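PDB 6WM6: extracellular solute-binding protein, family 5 from Chelativorans sp., which binds EDTA and other aminopolycarboxylates in the periplasm, probably to hand them to an ABC transporter for uptake. Local coordinates for residues A[77-82]-A[233-238]; A[305-310]-A[413-418]; A[337-342]-A[422-427]; A[462-467]-A[547-552]. All coordinates share one frame; numbering follows the deposited sequence.

Contact 1: residues A[77-82]-A[233-238]; sequences TLPIVP and VTLVPN
Leu235 carries its side of this contact with a single methyl group, which meets Pro79 and Ile80 together. The apolar contact is small and regular: Leu235 CD2 lies 4.0 Å from Pro79 CB and 4.0 Å from Ile80 CG2, so the methyl sits against both neighbours at ordinary van der Waals distance. In Ile80, CG1 stands between the backbone N and the carbonyl carbon (chi1 81°), which places CG2 beside the backbone N and presents it to the leucine. The Ile80 and Leu235 side chains cross at about a right angle. No hydrogen bond runs between 77-82 and 233-238, and all three touching residues are buried.

Polar interactions act within or around the segments instead. The turn of 77-82 is held by Thr77 O, which accepts from Ile80 N at 2.9 Å and more weakly from Val81 N. Pro79 and Ile80 also make backbone hydrogen bonds to Tyr222 and Gly219, and Asn238 ND2 donates to Gly220 O, so both segments are tied to the chain entering strand 222-228. Leu235 also touches Phe254 of strand 251-256. The arrangement is that of a loop following helix 71-77 packed on the mixed four-stranded sheet of a solute-binding protein lobe, where strand 232-237 runs between 251-256 and 222-228.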
loop_
_atom_site.group_PDB
_atom_site.type_symbol
_atom_site.label_atom_id
_atom_site.label_comp_id
_atom_site.label_asym_id
_atom_site.label_seq_id
_atom_site.Cartn_x
_atom_site.Cartn_y
_atom_site.Cartn_z
ATOM N N THR A 77 -4.548 -7.459 -12.296
ATOM C CA THR A 77 -3.946 -6.971 -13.539
ATOM C C THR A 77 -2.430 -7.095 -13.570
ATOM O O THR A 77 -1.851 -6.972 -14.658
ATOM C CB THR A 77 -4.395 -5.544 -13.921
ATOM O OG1 THR A 77 -3.970 -4.561 -12.964
ATOM C CG2 THR A 77 -5.909 -5.475 -14.073
ATOM N N LEU A 78 -1.771 -7.374 -12.448
ATOM C CA LEU A 78 -0.335 -7.666 -12.499
ATOM C C LEU A 78 0.034 -8.735 -13.521
ATOM O O LEU A 78 1.102 -8.600 -14.155
ATOM C CB LEU A 78 0.223 -8.003 -11.106
ATOM C CG LEU A 78 0.669 -6.808 -10.286
ATOM C CD1 LEU A 78 0.872 -7.246 -8.842
ATOM C CD2 LEU A 78 1.927 -6.145 -10.834
ATOM N N PRO A 79 -0.769 -9.780 -13.746
ATOM C CA PRO A 79 -0.401 -10.795 -14.751
ATOM C C PRO A 79 -0.480 -10.328 -16.184
ATOM O O PRO A 79 0.021 -11.047 -17.055
ATOM C CB PRO A 79 -1.399 -11.931 -14.495
ATOM C CG PRO A 79 -1.832 -11.724 -13.061
ATOM C CD PRO A 79 -1.894 -10.217 -12.916
ATOM N N ILE A 80 -1.090 -9.175 -16.463
ATOM C CA ILE A 80 -1.244 -8.694 -17.827
ATOM C C ILE A 80 -0.491 -7.401 -18.109
ATOM O O ILE A 80 -0.282 -7.061 -19.287
ATOM C CB ILE A 80 -2.726 -8.561 -18.232
ATOM C CG1 ILE A 80 -3.340 -7.277 -17.706
ATOM C CG2 ILE A 80 -3.521 -9.769 -17.754
ATOM C CD1 ILE A 80 -4.742 -7.011 -18.241
ATOM N N VAL A 81 -0.079 -6.648 -17.105
ATOM C CA VAL A 81 0.513 -5.322 -17.290
ATOM C C VAL A 81 2.022 -5.436 -17.096
ATOM O O VAL A 81 2.463 -5.932 -16.048
ATOM C CB VAL A 81 -0.090 -4.331 -16.286
ATOM C CG1 VAL A 81 0.662 -3.001 -16.344
ATOM C CG2 VAL A 81 -1.552 -4.110 -16.552
ATOM N N PRO A 82 2.840 -4.993 -18.051
ATOM C CA PRO A 82 4.295 -5.034 -17.845
ATOM C C PRO A 82 4.760 -3.848 -17.016
ATOM O O PRO A 82 4.161 -2.769 -17.045
ATOM C CB PRO A 82 4.860 -4.977 -19.273
ATOM C CG PRO A 82 3.784 -4.421 -20.115
ATOM C CD PRO A 82 2.474 -4.543 -19.407
ATOM N N VAL A 233 -12.893 -13.743 -12.553
ATOM C CA VAL A 233 -11.995 -13.386 -13.656
ATOM C C VAL A 233 -11.250 -14.650 -14.044
ATOM O O VAL A 233 -10.626 -15.285 -13.182
ATOM C CB VAL A 233 -10.991 -12.305 -13.227
ATOM C CG1 VAL A 233 -10.246 -11.778 -14.459
ATOM C CG2 VAL A 233 -11.661 -11.173 -12.471
ATOM N N THR A 234 -11.299 -15.022 -15.315
ATOM C CA THR A 234 -10.577 -16.182 -15.823
ATOM C C THR A 234 -9.488 -15.719 -16.769
ATOM O O THR A 234 -9.782 -15.085 -17.790
ATOM C CB THR A 234 -11.525 -17.154 -16.521
ATOM O OG1 THR A 234 -12.491 -17.605 -15.566
ATOM C CG2 THR A 234 -10.754 -18.347 -17.033
ATOM N N LEU A 235 -8.239 -16.057 -16.448
ATOM C CA LEU A 235 -7.092 -15.777 -17.303
ATOM C C LEU A 235 -6.506 -17.064 -17.865
ATOM O O LEU A 235 -6.591 -18.135 -17.243
ATOM C CB LEU A 235 -5.991 -15.040 -16.546
ATOM C CG LEU A 235 -6.350 -13.670 -15.984
ATOM C CD1 LEU A 235 -7.116 -13.740 -14.720
ATOM C CD2 LEU A 235 -5.068 -12.860 -15.755
ATOM N N VAL A 236 -5.911 -16.959 -19.046
ATOM C CA VAL A 236 -5.241 -18.064 -19.726
ATOM C C VAL A 236 -3.869 -17.570 -20.151
ATOM O O VAL A 236 -3.620 -16.357 -20.179
ATOM C CB VAL A 236 -6.055 -18.548 -20.960
ATOM C CG1 VAL A 236 -7.385 -19.147 -20.497
ATOM C CG2 VAL A 236 -6.270 -17.391 -21.948
ATOM N N PRO A 237 -2.965 -18.479 -20.512
ATOM C CA PRO A 237 -1.638 -18.034 -20.974
ATOM C C PRO A 237 -1.740 -17.071 -22.145
ATOM O O PRO A 237 -2.584 -17.220 -23.033
ATOM C CB PRO A 237 -0.945 -19.322 -21.401
ATOM C CG PRO A 237 -1.610 -20.378 -20.564
ATOM C CD PRO A 237 -3.048 -19.960 -20.438
ATOM N N ASN A 238 -0.864 -16.090 -22.136
ATOM C CA ASN A 238 -0.605 -15.243 -23.296
ATOM C C ASN A 238 0.352 -15.998 -24.211
ATOM O O ASN A 238 1.519 -16.189 -23.844
ATOM C CB ASN A 238 -0.012 -13.929 -22.799
ATOM C CG ASN A 238 0.501 -13.047 -23.916
ATOM O OD1 ASN A 238 0.329 -13.352 -25.118
ATOM N ND2 ASN A 238 1.109 -11.938 -23.539
#

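Contact 2: residues A[305-310]-A[413-418]; sequences NWYFMG and PGYPAA
Tyr307 reaches from its strand to the first turn of a helix, where its phenol end meets Tyr415, Ala417 and Ala418. The apolar contacts centre on the Ala417 methyl: Ala417 CB is 3.5 Å from Tyr307 OH and 4.0 Å from Tyr307 CZ, lying obliquely to the ring. Ala418 CB lies on the same side of the ring plane, also oblique, 4.4 Å from Tyr307 CE1. Tyr415 CB instead comes in at the ring edge, near its plane, 4.5 Å from the same Tyr307 CE1.

Between the two tyrosines the rings do not stack. Tyr307 OH lies 3.8 Å from Tyr415 CD1, the two side chains crossing obliquely. With CG beside the backbone N (chi1 -64°), the Tyr415 ring is carried back over the sheet, where it meets the Tyr460 ring and touches Leu530.

Tyr307 belongs to strand 305-311, which is flanked by 456-462 and 524-537, both antiparallel to it. Helix 416-429 joins the parallel neighbours 407-410 and 436-439 of the same mixed sheet, a beta-alpha-beta crossover, and the Tyr307 side chain bridges from the sheet to the start of the crossover helix.

Hydrogen bonds take no part across the contact. Tyr415 occupies the N-cap position, and its backbone O receives a weak bond from Ala418 N within the first turn. Its phenol OH is paired with Gln278 OE1, while Tyr307 is fixed through its backbone, bonded to Ile527 and Tyr528.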
loop_
_atom_site.group_PDB
_atom_site.type_symbol
_atom_site.label_atom_id
_atom_site.label_comp_id
_atom_site.label_asym_id
_atom_site.label_seq_id
_atom_site.Cartn_x
_atom_site.Cartn_y
_atom_site.Cartn_z
ATOM N N ASN A 305 1.450 -1.979 5.357
ATOM C CA ASN A 305 0.346 -1.256 5.957
ATOM C C ASN A 305 0.597 -1.144 7.447
ATOM O O ASN A 305 0.900 -2.144 8.117
ATOM C CB ASN A 305 -0.983 -1.986 5.730
ATOM C CG ASN A 305 -1.398 -2.022 4.282
ATOM O OD1 ASN A 305 -0.975 -1.196 3.497
ATOM N ND2 ASN A 305 -2.273 -2.954 3.956
ATOM N N TRP A 306 0.430 0.061 7.985
ATOM C CA TRP A 306 0.662 0.306 9.417
ATOM C C TRP A 306 -0.524 1.035 10.042
ATOM O O TRP A 306 -1.005 2.033 9.491
ATOM C CB TRP A 306 1.981 1.035 9.681
ATOM C CG TRP A 306 2.211 2.308 8.922
ATOM C CD1 TRP A 306 2.664 2.422 7.649
ATOM C CD2 TRP A 306 2.064 3.662 9.412
ATOM N NE1 TRP A 306 2.787 3.753 7.294
ATOM C CE2 TRP A 306 2.441 4.530 8.371
ATOM C CE3 TRP A 306 1.647 4.209 10.631
ATOM C CZ2 TRP A 306 2.433 5.928 8.504
ATOM C CZ3 TRP A 306 1.643 5.600 10.757
ATOM C CH2 TRP A 306 2.038 6.431 9.711
ATOM N N TYR A 307 -0.980 0.521 11.183
ATOM C CA TYR A 307 -2.048 1.142 11.927
ATOM C C TYR A 307 -1.577 2.457 12.528
ATOM O O TYR A 307 -0.423 2.593 12.969
ATOM C CB TYR A 307 -2.499 0.274 13.083
ATOM C CG TYR A 307 -3.338 -0.913 12.723
ATOM C CD1 TYR A 307 -4.574 -0.751 12.110
ATOM C CD2 TYR A 307 -2.920 -2.206 13.023
ATOM C CE1 TYR A 307 -5.343 -1.835 11.780
ATOM C CE2 TYR A 307 -3.718 -3.311 12.719
ATOM C CZ TYR A 307 -4.928 -3.091 12.097
ATOM O OH TYR A 307 -5.713 -4.194 11.765
ATOM N N PHE A 308 -2.506 3.409 12.593
ATOM C CA PHE A 308 -2.263 4.693 13.211
ATOM C C PHE A 308 -3.554 5.159 13.869
ATOM O O PHE A 308 -4.660 4.702 13.536
ATOM C CB PHE A 308 -1.805 5.739 12.187
ATOM C CG PHE A 308 -2.846 6.078 11.139
ATOM C CD1 PHE A 308 -3.914 6.899 11.439
ATOM C CD2 PHE A 308 -2.729 5.610 9.830
ATOM C CE1 PHE A 308 -4.869 7.235 10.463
ATOM C CE2 PHE A 308 -3.674 5.952 8.867
ATOM C CZ PHE A 308 -4.739 6.755 9.187
ATOM N N MET A 309 -3.411 6.134 14.773
ATOM C CA MET A 309 -4.524 6.956 15.216
ATOM C C MET A 309 -4.231 8.389 14.795
ATOM O O MET A 309 -3.219 8.976 15.208
ATOM C CB MET A 309 -4.723 6.908 16.719
ATOM C CG MET A 309 -6.023 7.606 17.115
ATOM S SD MET A 309 -6.296 7.687 18.890
ATOM C CE MET A 309 -4.983 8.797 19.394
ATOM N N GLY A 310 -5.112 8.963 13.989
ATOM C CA GLY A 310 -5.002 10.352 13.614
ATOM C C GLY A 310 -5.852 11.218 14.530
ATOM O O GLY A 310 -6.866 10.777 15.072
ATOM N N PRO A 413 -14.710 -0.393 8.844
ATOM C CA PRO A 413 -14.983 -1.802 9.148
ATOM C C PRO A 413 -13.978 -2.730 8.480
ATOM O O PRO A 413 -13.226 -2.341 7.585
ATOM C CB PRO A 413 -16.389 -2.018 8.579
ATOM C CG PRO A 413 -16.503 -1.025 7.474
ATOM C CD PRO A 413 -15.660 0.176 7.872
ATOM N N GLY A 414 -13.944 -3.963 8.980
ATOM C CA GLY A 414 -13.133 -5.015 8.408
ATOM C C GLY A 414 -11.800 -5.268 9.073
ATOM O O GLY A 414 -11.022 -6.087 8.563
ATOM N N TYR A 415 -11.507 -4.609 10.194
ATOM C CA TYR A 415 -10.227 -4.743 10.893
ATOM C C TYR A 415 -10.516 -4.948 12.370
ATOM O O TYR A 415 -10.589 -3.983 13.144
ATOM C CB TYR A 415 -9.333 -3.535 10.625
ATOM C CG TYR A 415 -8.980 -3.461 9.163
ATOM C CD1 TYR A 415 -7.870 -4.139 8.668
ATOM C CD2 TYR A 415 -9.793 -2.791 8.266
ATOM C CE1 TYR A 415 -7.563 -4.118 7.330
ATOM C CE2 TYR A 415 -9.493 -2.769 6.917
ATOM C CZ TYR A 415 -8.372 -3.433 6.463
ATOM O OH TYR A 415 -8.060 -3.415 5.116
ATOM N N PRO A 416 -10.685 -6.199 12.799
ATOM C CA PRO A 416 -10.982 -6.455 14.223
ATOM C C PRO A 416 -9.971 -5.834 15.169
ATOM O O PRO A 416 -10.334 -5.386 16.264
ATOM C CB PRO A 416 -10.999 -7.988 14.310
ATOM C CG PRO A 416 -11.277 -8.456 12.922
ATOM C CD PRO A 416 -10.689 -7.440 11.992
ATOM N N ALA A 417 -8.698 -5.802 14.786
ATOM C CA ALA A 417 -7.697 -5.193 15.656
ATOM C C ALA A 417 -8.011 -3.726 15.920
ATOM O O ALA A 417 -7.797 -3.226 17.031
ATOM C CB ALA A 417 -6.304 -5.343 15.046
ATOM N N ALA A 418 -8.523 -3.014 14.917
ATOM C CA ALA A 418 -8.856 -1.604 15.115
ATOM C C ALA A 418 -10.004 -1.438 16.103
ATOM O O ALA A 418 -9.986 -0.529 16.946
ATOM C CB ALA A 418 -9.193 -0.940 13.781
#

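Contact 3: residues A[337-342]-A[422-427]; sequences KAKTAD and ARLITG
Leu424 points from its helix at the last turn of helix 333-340 and touches Lys339 and Thr340 with one methyl. Leu424 CD1 lies 3.8 Å from Lys339 CB and 4.0 Å from Thr340 CG2, set against two successive residues of the other helix. The Thr340 and Leu424 side chains run antiparallel past each other and touch through their terminal methyls.

Thr340 divides its two branches. CG2, beside the backbone N, faces the leucine, while OG1 sits between the backbone N and the carbonyl carbon (chi1 61°) and is hydrogen-bonded to Leu336 O one turn earlier and to Tyr528 OH. These two partners probably hold the rotation that turns the methyl to Leu424. Lys339 offers only the root of its chain: a bend at chi2 (-86°) takes the rest away from the leucine, and NZ forms a salt bridge with Asp335.

The helix end itself is closed on the far side of the segment. Lys337 O accepts from Ala341 N and from Asp342 N, each at 2.9 Å, the two donors coming from opposite faces of its plane. The side chains repeat the link as a salt bridge, Lys337 NZ to Asp342 OD1 at 2.8 Å, using the syn lone pair of the carboxylate. The whole is a modest helix-helix packing at the protein surface: the C-terminal turn of 333-340 lies beside 416-429, the helix that rests on strands 436-439 and 456-462.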
loop_
_atom_site.group_PDB
_atom_site.type_symbol
_atom_site.label_atom_id
_atom_site.label_comp_id
_atom_site.label_asym_id
_atom_site.label_seq_id
_atom_site.Cartn_x
_atom_site.Cartn_y
_atom_site.Cartn_z
ATOM N N LYS A 337 -0.331 -3.348 22.092
ATOM C CA LYS A 337 0.244 -4.435 21.318
ATOM C C LYS A 337 0.147 -5.764 22.061
ATOM O O LYS A 337 -0.080 -6.800 21.437
ATOM C CB LYS A 337 1.696 -4.083 20.975
ATOM C CG LYS A 337 2.307 -4.965 19.902
ATOM C CD LYS A 337 3.695 -4.483 19.453
ATOM C CE LYS A 337 4.773 -4.731 20.475
ATOM N NZ LYS A 337 5.133 -6.179 20.573
ATOM N N ALA A 338 0.289 -5.740 23.391
ATOM C CA ALA A 338 0.184 -6.959 24.190
ATOM C C ALA A 338 -1.192 -7.593 24.087
ATOM O O ALA A 338 -1.313 -8.832 24.128
ATOM C CB ALA A 338 0.486 -6.663 25.662
ATOM N N LYS A 339 -2.236 -6.782 23.939
ATOM C CA LYS A 339 -3.593 -7.303 23.892
ATOM C C LYS A 339 -4.054 -7.700 22.502
ATOM O O LYS A 339 -4.946 -8.546 22.369
ATOM C CB LYS A 339 -4.570 -6.252 24.444
ATOM C CG LYS A 339 -4.361 -5.870 25.893
ATOM C CD LYS A 339 -5.089 -6.816 26.820
ATOM C CE LYS A 339 -5.073 -6.303 28.260
ATOM N NZ LYS A 339 -3.705 -6.306 28.845
ATOM N N THR A 340 -3.484 -7.123 21.440
ATOM C CA THR A 340 -4.014 -7.289 20.104
ATOM C C THR A 340 -3.088 -7.991 19.120
ATOM O O THR A 340 -3.567 -8.454 18.078
ATOM C CB THR A 340 -4.407 -5.926 19.493
ATOM O OG1 THR A 340 -3.238 -5.092 19.422
ATOM C CG2 THR A 340 -5.463 -5.244 20.333
ATOM N N ALA A 341 -1.788 -8.020 19.375
ATOM C CA ALA A 341 -0.822 -8.654 18.482
ATOM C C ALA A 341 -0.025 -9.736 19.189
ATOM O O ALA A 341 0.097 -10.856 18.663
ATOM C CB ALA A 341 0.141 -7.601 17.899
ATOM N N ASP A 342 0.516 -9.441 20.369
ATOM C CA ASP A 342 1.454 -10.355 21.008
ATOM C C ASP A 342 0.883 -11.749 21.282
ATOM O O ASP A 342 1.686 -12.699 21.339
ATOM C CB ASP A 342 2.008 -9.767 22.314
ATOM C CG ASP A 342 2.835 -8.495 22.115
ATOM O OD1 ASP A 342 3.189 -8.170 20.963
ATOM O OD2 ASP A 342 3.132 -7.849 23.140
ATOM N N ALA A 422 -9.649 0.612 19.607
ATOM C CA ALA A 422 -10.471 1.765 19.939
ATOM C C ALA A 422 -11.014 1.643 21.355
ATOM O O ALA A 422 -11.074 2.632 22.098
ATOM C CB ALA A 422 -11.631 1.882 18.938
ATOM N N ARG A 423 -11.420 0.431 21.753
ATOM C CA ARG A 423 -11.904 0.237 23.116
ATOM C C ARG A 423 -10.777 0.394 24.130
ATOM O O ARG A 423 -10.970 0.971 25.202
ATOM C CB ARG A 423 -12.556 -1.139 23.245
ATOM C CG ARG A 423 -13.839 -1.285 22.445
ATOM C CD ARG A 423 -14.498 -2.627 22.716
ATOM N NE ARG A 423 -15.752 -2.784 21.983
ATOM C CZ ARG A 423 -16.932 -2.331 22.401
ATOM N NH1 ARG A 423 -18.013 -2.529 21.662
ATOM N NH2 ARG A 423 -17.032 -1.676 23.552
ATOM N N LEU A 424 -9.594 -0.139 23.812
ATOM C CA LEU A 424 -8.464 0.026 24.724
ATOM C C LEU A 424 -8.081 1.488 24.895
ATOM O O LEU A 424 -7.810 1.944 26.019
ATOM C CB LEU A 424 -7.275 -0.773 24.199
ATOM C CG LEU A 424 -7.472 -2.288 24.303
ATOM C CD1 LEU A 424 -6.434 -3.042 23.490
ATOM C CD2 LEU A 424 -7.415 -2.688 25.773
ATOM N N ILE A 425 -8.078 2.251 23.800
ATOM C CA ILE A 425 -7.724 3.665 23.862
ATOM C C ILE A 425 -8.733 4.432 24.700
ATOM O O ILE A 425 -8.366 5.310 25.494
ATOM C CB ILE A 425 -7.578 4.241 22.435
ATOM C CG1 ILE A 425 -6.306 3.664 21.797
ATOM C CG2 ILE A 425 -7.563 5.755 22.467
ATOM C CD1 ILE A 425 -6.247 3.826 20.299
ATOM N N THR A 426 -10.022 4.117 24.541
ATOM C CA THR A 426 -11.043 4.705 25.404
ATOM C C THR A 426 -10.703 4.512 26.873
ATOM O O THR A 426 -10.814 5.449 27.670
ATOM C CB THR A 426 -12.391 4.068 25.076
ATOM O OG1 THR A 426 -12.771 4.444 23.745
ATOM C CG2 THR A 426 -13.467 4.524 26.065
ATOM N N GLY A 427 -10.266 3.302 27.240
ATOM C CA GLY A 427 -9.915 3.040 28.626
ATOM C C GLY A 427 -8.673 3.775 29.088
ATOM O O GLY A 427 -8.601 4.220 30.236
#

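Contact 4: residues A[462-467]-A[547-552]; sequences SQQVFP and PNQLGP. With EDO (1,2-ethanediol), chain I; SO4 (sulfate ion), chain C; EDO (1,2-ethanediol), chain E.
Gln549 and Ser462 lie in contact without a direct hydrogen bond; the polar links between their segments run through water and a bound 1,2-ethanediol. Ser462 CB is 3.5 Å from Gln549 NE2, a plain van der Waals touch. The Gln549 chain, extended beyond CG (chi2 -167°), brings its amide to this point, where its two ends are used differently. NE2 donates almost straight (171°) to sulfate O1 at 3.0 Å, and Arg480 binds the same sulfate. OE1 accepts from O2 of the 1,2-ethanediol at 2.8 Å, whose O1 in turn receives Val465 N at 2.9 Å, so one diol spans both segments.

Two waters complete the bridge. One accepts from Gln464 NE2 and lies in hydrogen-bonding range of both Ser462 O and Gln549 OE1, with more acceptors around it than it has protons. The other donates to Gln463 O at 2.8 Å and accepts from Gln549 N at 2.9 Å, linking the two backbones, and it also meets the diol O2. Asn548 stiffens its own loop with an Asx turn: OD1 accepts from Leu550 N at 2.9 Å in the carbonyl plane.

Diol and sulfate probably come from the crystallisation liquor. Gln463 and Pro547 both bond to the backbone of Ala304, just before strand 305-311. Segment 462-467 leads from strand 456-462 into helix 467-474, whereas 547-552 leans on strand 85-87 through Leu550 and on Arg74 of helix 71-77 through Gln549 O.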
loop_
_atom_site.group_PDB
_atom_site.type_symbol
_atom_site.label_atom_id
_atom_site.label_comp_id
_atom_site.label_asym_id
_atom_site.label_seq_id
_atom_site.Cartn_x
_atom_site.Cartn_y
_atom_site.Cartn_z
ATOM N N SER A 462 -0.398 2.830 3.806
ATOM C CA SER A 462 0.392 1.850 3.056
ATOM C C SER A 462 1.733 2.504 2.718
ATOM O O SER A 462 1.798 3.448 1.913
ATOM C CB SER A 462 -0.328 1.466 1.755
ATOM O OG SER A 462 -1.588 0.897 2.009
ATOM N N GLN A 463 2.812 2.000 3.297
ATOM C CA GLN A 463 4.132 2.563 3.039
ATOM C C GLN A 463 4.654 2.158 1.663
ATOM O O GLN A 463 4.359 1.068 1.160
ATOM C CB GLN A 463 5.123 2.116 4.120
ATOM C CG GLN A 463 6.569 2.555 3.906
ATOM C CD GLN A 463 6.766 4.055 3.979
ATOM O OE1 GLN A 463 6.026 4.835 3.358
ATOM N NE2 GLN A 463 7.755 4.484 4.761
ATOM N N GLN A 464 5.452 3.048 1.070
ATOM C CA GLN A 464 6.102 2.862 -0.216
ATOM C C GLN A 464 7.595 2.612 -0.036
ATOM O O GLN A 464 8.198 2.846 1.020
ATOM C CB GLN A 464 5.875 4.109 -1.088
ATOM C CG GLN A 464 4.423 4.329 -1.409
ATOM C CD GLN A 464 4.185 5.668 -2.088
ATOM O OE1 GLN A 464 5.128 6.292 -2.608
ATOM N NE2 GLN A 464 2.925 6.110 -2.104
ATOM N N VAL A 465 8.227 2.182 -1.137
ATOM C CA VAL A 465 9.655 1.930 -1.124
ATOM C C VAL A 465 10.444 3.203 -0.873
ATOM O O VAL A 465 11.521 3.158 -0.268
ATOM C CB VAL A 465 10.083 1.270 -2.451
ATOM C CG1 VAL A 465 11.598 1.235 -2.586
ATOM C CG2 VAL A 465 9.513 -0.140 -2.525
ATOM N N PHE A 466 9.930 4.363 -1.325
ATOM C CA PHE A 466 10.591 5.649 -1.102
ATOM C C PHE A 466 9.810 6.442 -0.067
ATOM O O PHE A 466 8.796 7.081 -0.404
ATOM C CB PHE A 466 10.686 6.435 -2.415
ATOM C CG PHE A 466 11.444 5.713 -3.483
ATOM C CD1 PHE A 466 12.816 5.622 -3.419
ATOM C CD2 PHE A 466 10.777 5.131 -4.538
ATOM C CE1 PHE A 466 13.524 4.940 -4.414
ATOM C CE2 PHE A 466 11.482 4.457 -5.535
ATOM C CZ PHE A 466 12.840 4.363 -5.451
ATOM N N PRO A 467 10.245 6.460 1.187
ATOM C CA PRO A 467 9.518 7.231 2.210
ATOM C C PRO A 467 9.255 8.667 1.839
ATOM O O PRO A 467 8.185 9.204 2.176
ATOM C CB PRO A 467 10.431 7.105 3.436
ATOM C CG PRO A 467 11.021 5.742 3.286
ATOM C CD PRO A 467 11.288 5.600 1.785
ATOM N N PRO A 547 4.988 -8.652 1.031
ATOM C CA PRO A 547 4.163 -7.934 2.034
ATOM C C PRO A 547 4.199 -6.422 1.854
ATOM O O PRO A 547 4.585 -5.638 2.746
ATOM C CB PRO A 547 4.781 -8.390 3.367
ATOM C CG PRO A 547 6.200 -8.696 3.023
ATOM C CD PRO A 547 6.163 -9.303 1.629
ATOM N N ASN A 548 3.751 -5.996 0.692
ATOM C CA ASN A 548 3.790 -4.616 0.267
ATOM C C ASN A 548 2.626 -4.400 -0.696
ATOM O O ASN A 548 1.844 -5.311 -0.966
ATOM C CB ASN A 548 5.121 -4.282 -0.370
ATOM C CG ASN A 548 5.461 -5.227 -1.486
ATOM O OD1 ASN A 548 4.733 -5.277 -2.496
ATOM N ND2 ASN A 548 6.521 -6.000 -1.332
ATOM N N GLN A 549 2.494 -3.175 -1.222
ATOM C CA GLN A 549 1.330 -2.880 -2.047
ATOM C C GLN A 549 1.261 -3.704 -3.314
ATOM O O GLN A 549 0.173 -3.872 -3.868
ATOM C CB GLN A 549 1.286 -1.409 -2.411
ATOM C CG GLN A 549 0.941 -0.529 -1.232
ATOM C CD GLN A 549 0.583 0.881 -1.662
ATOM O OE1 GLN A 549 1.452 1.692 -1.938
ATOM N NE2 GLN A 549 -0.706 1.149 -1.745
ATOM N N LEU A 550 2.386 -4.178 -3.824
ATOM C CA LEU A 550 2.345 -4.960 -5.063
ATOM C C LEU A 550 1.765 -6.344 -4.807
ATOM O O LEU A 550 0.914 -6.818 -5.577
ATOM C CB LEU A 550 3.713 -5.007 -5.738
ATOM C CG LEU A 550 4.055 -3.781 -6.576
ATOM C CD1 LEU A 550 3.246 -3.750 -7.863
ATOM C CD2 LEU A 550 3.883 -2.471 -5.827
ATOM N N GLY A 551 2.203 -7.015 -3.759
ATOM C CA GLY A 551 1.524 -8.195 -3.279
ATOM C C GLY A 551 1.936 -9.490 -3.968
ATOM O O GLY A 551 2.820 -9.511 -4.849
ATOM N N PRO A 552 1.297 -10.601 -3.568
ATOM C CA PRO A 552 1.735 -11.938 -4.009
ATOM C C PRO A 552 1.690 -12.177 -5.496
ATOM O O PRO A 552 2.402 -13.070 -5.976
ATOM C CB PRO A 552 0.798 -12.898 -3.256
ATOM C CG PRO A 552 0.262 -12.107 -2.113
ATOM C CD PRO A 552 0.253 -10.646 -2.519
HETATM C C1 EDO I . 5.750 1.236 -4.411
HETATM O O1 EDO I . 6.693 1.921 -3.580
HETATM C C2 EDO I . 4.920 0.277 -3.569
HETATM O O2 EDO I . 4.099 0.989 -2.632
HETATM S S SO4 C . -2.677 4.453 -1.426
HETATM O O1 SO4 C . -1.873 3.812 -2.466
HETATM O O2 SO4 C . -4.086 4.168 -1.685
HETATM O O3 SO4 C . -2.320 3.889 -0.121
HETATM O O4 SO4 C . -2.452 5.891 -1.459
HETATM C C1 EDO E . 8.635 -3.705 4.447
HETATM O O1 EDO E . 9.391 -4.905 4.641
HETATM C C2 EDO E . 7.159 -4.087 4.358
HETATM O O2 EDO E . 7.118 -5.331 3.644
HETATM O O HOH W 1 0.878 4.375 -0.806
HETATM O O HOH W 2 4.382 -1.014 -0.717
#

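In the fold
From the N terminus, contact 1 comes first: it closes a loop of 150 residues before any other contact opens, and joins the end of helix 71-77 to the four-stranded sheet. Contacts 2 and 3 then cross, since 337-342 falls inside the loop of contact 2 while 422-427 lies beyond it. They share helix 416-429, their centres are about 11 Å apart, and Met309 packs on Ile425. Contact 4 opens after both have closed and lies near the centre of the chain. It meets contact 2 through Asn305 and Ser462, and contact 1 through Leu78 and Leu550, thereby linking the two regions on opposite sides of that centre.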